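Local structure of agarase (Pseudoalteromonas fuliginea, 6XJ9) at residues A[422-433]-A[441-450]. The protein is an agarase of glycoside hydrolase family 50 from a marine bacterium, and probably cleaves the glycosidic linkages of agarose. Residues are numbered along the deposited sequence; the frame is centred on the assembly and turned at random.
Sequences LDRMITWGFSSL and YYDNQKVPYF
Val447 points CG1 away from its own backbone N (chi1 -177°) and CG2 away from its carbonyl carbon, and this split lets the two methyls serve different partners. CG2 lies 3.5 Å from Ile426 CD1, the two side chains running antiparallel alongside each other, and also meets Leu422 CD2; CG1 touches Leu433 CG, the two side chains crossing at about a right angle. Leu422 sends CD2 between Val447, the edge of the Tyr441 ring and the amide of Asn444, whose OD1 is 3.6 Å away. That amide holds the loop in shape: OD1 accepts Val447 N in the carbonyl plane on a lone pair (2.7 Å) and Lys446 N from a tilted direction, an Asx turn, while ND2 donates in its own plane to Tyr441 O and Val447 O. At the partly exposed margin, Lys446 bends at its last two torsions, laying CE against Leu422 CB and bringing NZ to Asp423 OD1 in a 2.8 Å salt bridge. Beyond the Schellman motif at Gly429 the chain runs on to Ser432 and Leu433, which are extended, and a single parallel bridge joins Leu433 to Tyr449: Leu433 N donates to Pro448 O (2.8 Å, 162° at the hydrogen), and Phe450 N donates to Leu433 O (3.1 Å). Ser432 CB sits in plane at the edge of the Phe450 ring, 3.5 Å from CE1, while its OG bonds to Thr303 O of strand 299-305 and His713 NE2. Tyr449 also bonds through its backbone to Trp500 and to Val502 of strand 501-506. Helix 413-428, extended residues 432-433, a loop turned by the Asx motif of Asn444 and strand 449-453, parallel to 501-506, are consistent with the (beta/alpha)8-barrel catalytic domain of family 50 enzymes.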
loop_
_atom_site.group_PDB
_atom_site.type_symbol
_atom_site.label_atom_id
_atom_site.label_comp_id
_atom_site.label_asym_id
_atom_site.label_seq_id
_atom_site.Cartn_x
_atom_site.Cartn_y
_atom_site.Cartn_z
ATOM N N LEU A 422 -11.388 -9.084 -19.833
ATOM C CA LEU A 422 -12.064 -10.264 -19.300
ATOM C C LEU A 422 -11.138 -11.031 -18.360
ATOM O O LEU A 422 -11.536 -11.399 -17.259
ATOM C CB LEU A 422 -12.561 -11.157 -20.445
ATOM C CG LEU A 422 -13.691 -10.564 -21.289
ATOM C CD1 LEU A 422 -13.914 -11.368 -22.564
ATOM C CD2 LEU A 422 -14.989 -10.454 -20.482
ATOM N N ASP A 423 -9.890 -11.249 -18.799
ATOM C CA ASP A 423 -8.905 -11.956 -17.996
ATOM C C ASP A 423 -8.619 -11.214 -16.690
ATOM O O ASP A 423 -8.476 -11.844 -15.639
ATOM C CB ASP A 423 -7.649 -12.288 -18.809
ATOM C CG ASP A 423 -7.899 -13.363 -19.856
ATOM O OD1 ASP A 423 -9.047 -13.823 -19.961
ATOM O OD2 ASP A 423 -6.943 -13.733 -20.549
ATOM N N ARG A 424 -8.517 -9.881 -16.757
ATOM C CA ARG A 424 -8.286 -9.082 -15.558
ATOM C C ARG A 424 -9.407 -9.319 -14.552
ATOM O O ARG A 424 -9.137 -9.541 -13.373
ATOM C CB ARG A 424 -8.189 -7.585 -15.876
ATOM C CG ARG A 424 -6.816 -7.139 -16.353
ATOM C CD ARG A 424 -6.873 -5.807 -17.085
ATOM N NE ARG A 424 -5.554 -5.207 -17.268
ATOM C CZ ARG A 424 -5.353 -4.020 -17.835
ATOM N NH1 ARG A 424 -6.383 -3.316 -18.272
ATOM N NH2 ARG A 424 -4.128 -3.543 -17.961
ATOM N N MET A 425 -10.659 -9.267 -15.022
ATOM C CA MET A 425 -11.786 -9.483 -14.129
ATOM C C MET A 425 -11.709 -10.875 -13.501
ATOM O O MET A 425 -11.953 -11.027 -12.304
ATOM C CB MET A 425 -13.128 -9.285 -14.844
ATOM C CG MET A 425 -13.296 -7.893 -15.429
ATOM S SD MET A 425 -12.895 -6.603 -14.220
ATOM C CE MET A 425 -12.437 -5.266 -15.321
ATOM N N ILE A 426 -11.335 -11.887 -14.298
ATOM C CA ILE A 426 -11.170 -13.229 -13.759
ATOM C C ILE A 426 -10.096 -13.184 -12.675
ATOM O O ILE A 426 -10.310 -13.684 -11.571
ATOM C CB ILE A 426 -10.776 -14.260 -14.851
ATOM C CG1 ILE A 426 -11.806 -14.424 -15.977
ATOM C CG2 ILE A 426 -10.383 -15.592 -14.219
ATOM C CD1 ILE A 426 -13.197 -14.796 -15.526
ATOM N N THR A 427 -8.937 -12.600 -13.008
ATOM C CA THR A 427 -7.763 -12.680 -12.150
ATOM C C THR A 427 -8.021 -11.916 -10.851
ATOM O O THR A 427 -7.592 -12.332 -9.774
ATOM C CB THR A 427 -6.523 -12.117 -12.858
ATOM O OG1 THR A 427 -6.430 -12.687 -14.161
ATOM C CG2 THR A 427 -5.236 -12.375 -12.105
ATOM N N TRP A 428 -8.731 -10.787 -10.972
ATOM C CA TRP A 428 -8.985 -9.930 -9.829
ATOM C C TRP A 428 -10.136 -10.483 -8.993
ATOM O O TRP A 428 -10.390 -9.979 -7.900
ATOM C CB TRP A 428 -9.251 -8.484 -10.269
ATOM C CG TRP A 428 -8.124 -7.885 -11.056
ATOM C CD1 TRP A 428 -6.831 -8.325 -11.113
ATOM C CD2 TRP A 428 -8.184 -6.714 -11.886
ATOM N NE1 TRP A 428 -6.099 -7.538 -11.959
ATOM C CE2 TRP A 428 -6.897 -6.536 -12.440
ATOM C CE3 TRP A 428 -9.197 -5.808 -12.226
ATOM C CZ2 TRP A 428 -6.592 -5.468 -13.285
ATOM C CZ3 TRP A 428 -8.899 -4.761 -13.070
ATOM C CH2 TRP A 428 -7.615 -4.598 -13.593
ATOM N N GLY A 429 -10.823 -11.507 -9.525
ATOM C CA GLY A 429 -11.870 -12.197 -8.788
ATOM C C GLY A 429 -13.261 -11.573 -8.952
ATOM O O GLY A 429 -14.215 -11.999 -8.305
ATOM N N PHE A 430 -13.401 -10.571 -9.822
ATOM C CA PHE A 430 -14.695 -9.917 -9.950
ATOM C C PHE A 430 -15.702 -10.870 -10.603
ATOM O O PHE A 430 -15.407 -11.521 -11.611
ATOM C CB PHE A 430 -14.573 -8.593 -10.712
ATOM C CG PHE A 430 -13.997 -7.435 -9.934
ATOM C CD1 PHE A 430 -14.620 -6.961 -8.786
ATOM C CD2 PHE A 430 -12.836 -6.802 -10.353
ATOM C CE1 PHE A 430 -14.104 -5.886 -8.079
ATOM C CE2 PHE A 430 -12.313 -5.736 -9.636
ATOM C CZ PHE A 430 -12.951 -5.275 -8.503
ATOM N N SER A 431 -16.921 -10.883 -10.052
ATOM C CA SER A 431 -17.969 -11.789 -10.495
ATOM C C SER A 431 -18.648 -11.321 -11.782
ATOM O O SER A 431 -19.376 -12.112 -12.388
ATOM C CB SER A 431 -18.998 -11.993 -9.428
ATOM O OG SER A 431 -19.750 -10.802 -9.251
ATOM N N SER A 432 -18.457 -10.043 -12.156
ATOM C CA SER A 432 -19.237 -9.439 -13.231
ATOM C C SER A 432 -18.482 -8.286 -13.882
ATOM O O SER A 432 -17.527 -7.766 -13.315
ATOM C CB SER A 432 -20.589 -8.969 -12.711
ATOM O OG SER A 432 -20.439 -7.857 -11.830
ATOM N N LEU A 433 -18.927 -7.909 -15.088
ATOM C CA LEU A 433 -18.690 -6.589 -15.663
ATOM C C LEU A 433 -19.873 -5.723 -15.254
ATOM O O LEU A 433 -21.014 -6.161 -15.353
ATOM C CB LEU A 433 -18.662 -6.691 -17.197
ATOM C CG LEU A 433 -17.601 -7.596 -17.830
ATOM C CD1 LEU A 433 -17.857 -7.736 -19.333
ATOM C CD2 LEU A 433 -16.200 -7.026 -17.604
ATOM N N TYR A 441 -18.946 -6.766 -25.485
ATOM C CA TYR A 441 -18.642 -7.808 -24.522
ATOM C C TYR A 441 -19.819 -8.766 -24.348
ATOM O O TYR A 441 -19.682 -9.781 -23.674
ATOM C CB TYR A 441 -18.324 -7.171 -23.164
ATOM C CG TYR A 441 -16.977 -6.493 -23.066
ATOM C CD1 TYR A 441 -16.821 -5.130 -23.322
ATOM C CD2 TYR A 441 -15.862 -7.210 -22.668
ATOM C CE1 TYR A 441 -15.587 -4.511 -23.192
ATOM C CE2 TYR A 441 -14.616 -6.610 -22.558
ATOM C CZ TYR A 441 -14.481 -5.254 -22.818
ATOM O OH TYR A 441 -13.247 -4.685 -22.679
ATOM N N TYR A 442 -20.977 -8.437 -24.929
ATOM C CA TYR A 442 -22.221 -9.089 -24.543
ATOM C C TYR A 442 -22.222 -10.563 -24.947
ATOM O O TYR A 442 -22.867 -11.379 -24.297
ATOM C CB TYR A 442 -23.435 -8.321 -25.071
ATOM C CG TYR A 442 -23.803 -7.073 -24.304
ATOM C CD1 TYR A 442 -22.913 -6.461 -23.425
ATOM C CD2 TYR A 442 -25.042 -6.482 -24.481
ATOM C CE1 TYR A 442 -23.254 -5.306 -22.735
ATOM C CE2 TYR A 442 -25.390 -5.312 -23.823
ATOM C CZ TYR A 442 -24.496 -4.727 -22.939
ATOM O OH TYR A 442 -24.855 -3.580 -22.279
ATOM N N ASP A 443 -21.469 -10.897 -26.003
ATOM C CA ASP A 443 -21.424 -12.253 -26.521
ATOM C C ASP A 443 -20.306 -13.049 -25.849
ATOM O O ASP A 443 -20.062 -14.191 -26.225
ATOM C CB ASP A 443 -21.264 -12.241 -28.043
ATOM C CG ASP A 443 -19.847 -11.939 -28.512
ATOM O OD1 ASP A 443 -19.014 -11.482 -27.681
ATOM O OD2 ASP A 443 -19.579 -12.160 -29.704
ATOM N N ASN A 444 -19.616 -12.445 -24.866
ATOM C CA ASN A 444 -18.568 -13.162 -24.158
ATOM C C ASN A 444 -19.218 -14.286 -23.351
ATOM O O ASN A 444 -20.375 -14.192 -22.929
ATOM C CB ASN A 444 -17.628 -12.243 -23.358
ATOM C CG ASN A 444 -17.899 -12.237 -21.866
ATOM O OD1 ASN A 444 -17.400 -13.092 -21.132
ATOM N ND2 ASN A 444 -18.695 -11.282 -21.408
ATOM N N GLN A 445 -18.469 -15.368 -23.181
ATOM C CA GLN A 445 -18.959 -16.520 -22.445
ATOM C C GLN A 445 -17.964 -16.855 -21.340
ATOM O O GLN A 445 -17.702 -18.027 -21.083
ATOM C CB GLN A 445 -19.215 -17.695 -23.397
ATOM C CG GLN A 445 -20.483 -17.547 -24.234
ATOM C CD GLN A 445 -20.701 -18.689 -25.200
ATOM O OE1 GLN A 445 -20.874 -19.839 -24.814
ATOM N NE2 GLN A 445 -20.695 -18.379 -26.483
ATOM N N LYS A 446 -17.454 -15.813 -20.666
ATOM C CA LYS A 446 -16.402 -15.957 -19.667
ATOM C C LYS A 446 -16.711 -15.147 -18.405
ATOM O O LYS A 446 -16.388 -15.597 -17.310
ATOM C CB LYS A 446 -15.056 -15.481 -20.224
ATOM C CG LYS A 446 -14.243 -16.523 -20.982
ATOM C CD LYS A 446 -13.229 -15.913 -21.934
ATOM C CE LYS A 446 -12.285 -14.919 -21.287
ATOM N NZ LYS A 446 -11.028 -15.559 -20.828
ATOM N N VAL A 447 -17.275 -13.937 -18.560
ATOM C CA VAL A 447 -17.594 -13.105 -17.406
ATOM C C VAL A 447 -19.014 -12.572 -17.570
ATOM O O VAL A 447 -19.300 -11.912 -18.570
ATOM C CB VAL A 447 -16.596 -11.939 -17.226
ATOM C CG1 VAL A 447 -16.903 -11.119 -15.979
ATOM C CG2 VAL A 447 -15.145 -12.407 -17.204
ATOM N N PRO A 448 -19.916 -12.808 -16.584
ATOM C CA PRO A 448 -21.281 -12.276 -16.628
ATOM C C PRO A 448 -21.231 -10.747 -16.620
ATOM O O PRO A 448 -20.230 -10.162 -16.198
ATOM C CB PRO A 448 -21.928 -12.774 -15.320
ATOM C CG PRO A 448 -21.055 -13.932 -14.887
ATOM C CD PRO A 448 -19.660 -13.585 -15.358
ATOM N N TYR A 449 -22.310 -10.123 -17.103
ATOM C CA TYR A 449 -22.314 -8.688 -17.334
ATOM C C TYR A 449 -23.702 -8.128 -17.041
ATOM O O TYR A 449 -24.687 -8.854 -17.061
ATOM C CB TYR A 449 -21.843 -8.362 -18.752
ATOM C CG TYR A 449 -22.776 -8.826 -19.845
ATOM C CD1 TYR A 449 -22.632 -10.086 -20.409
ATOM C CD2 TYR A 449 -23.808 -8.021 -20.309
ATOM C CE1 TYR A 449 -23.485 -10.522 -21.413
ATOM C CE2 TYR A 449 -24.677 -8.452 -21.307
ATOM C CZ TYR A 449 -24.510 -9.709 -21.862
ATOM O OH TYR A 449 -25.346 -10.151 -22.857
ATOM N N PHE A 450 -23.746 -6.832 -16.722
ATOM C CA PHE A 450 -24.986 -6.107 -16.498
ATOM C C PHE A 450 -25.255 -5.288 -17.755
ATOM O O PHE A 450 -24.317 -4.722 -18.308
ATOM C CB PHE A 450 -24.838 -5.251 -15.237
ATOM C CG PHE A 450 -24.874 -6.059 -13.960
ATOM C CD1 PHE A 450 -23.817 -6.890 -13.602
ATOM C CD2 PHE A 450 -26.001 -6.052 -13.150
ATOM C CE1 PHE A 450 -23.871 -7.661 -12.446
ATOM C CE2 PHE A 450 -26.050 -6.820 -11.993
ATOM C CZ PHE A 450 -24.984 -7.614 -11.644
#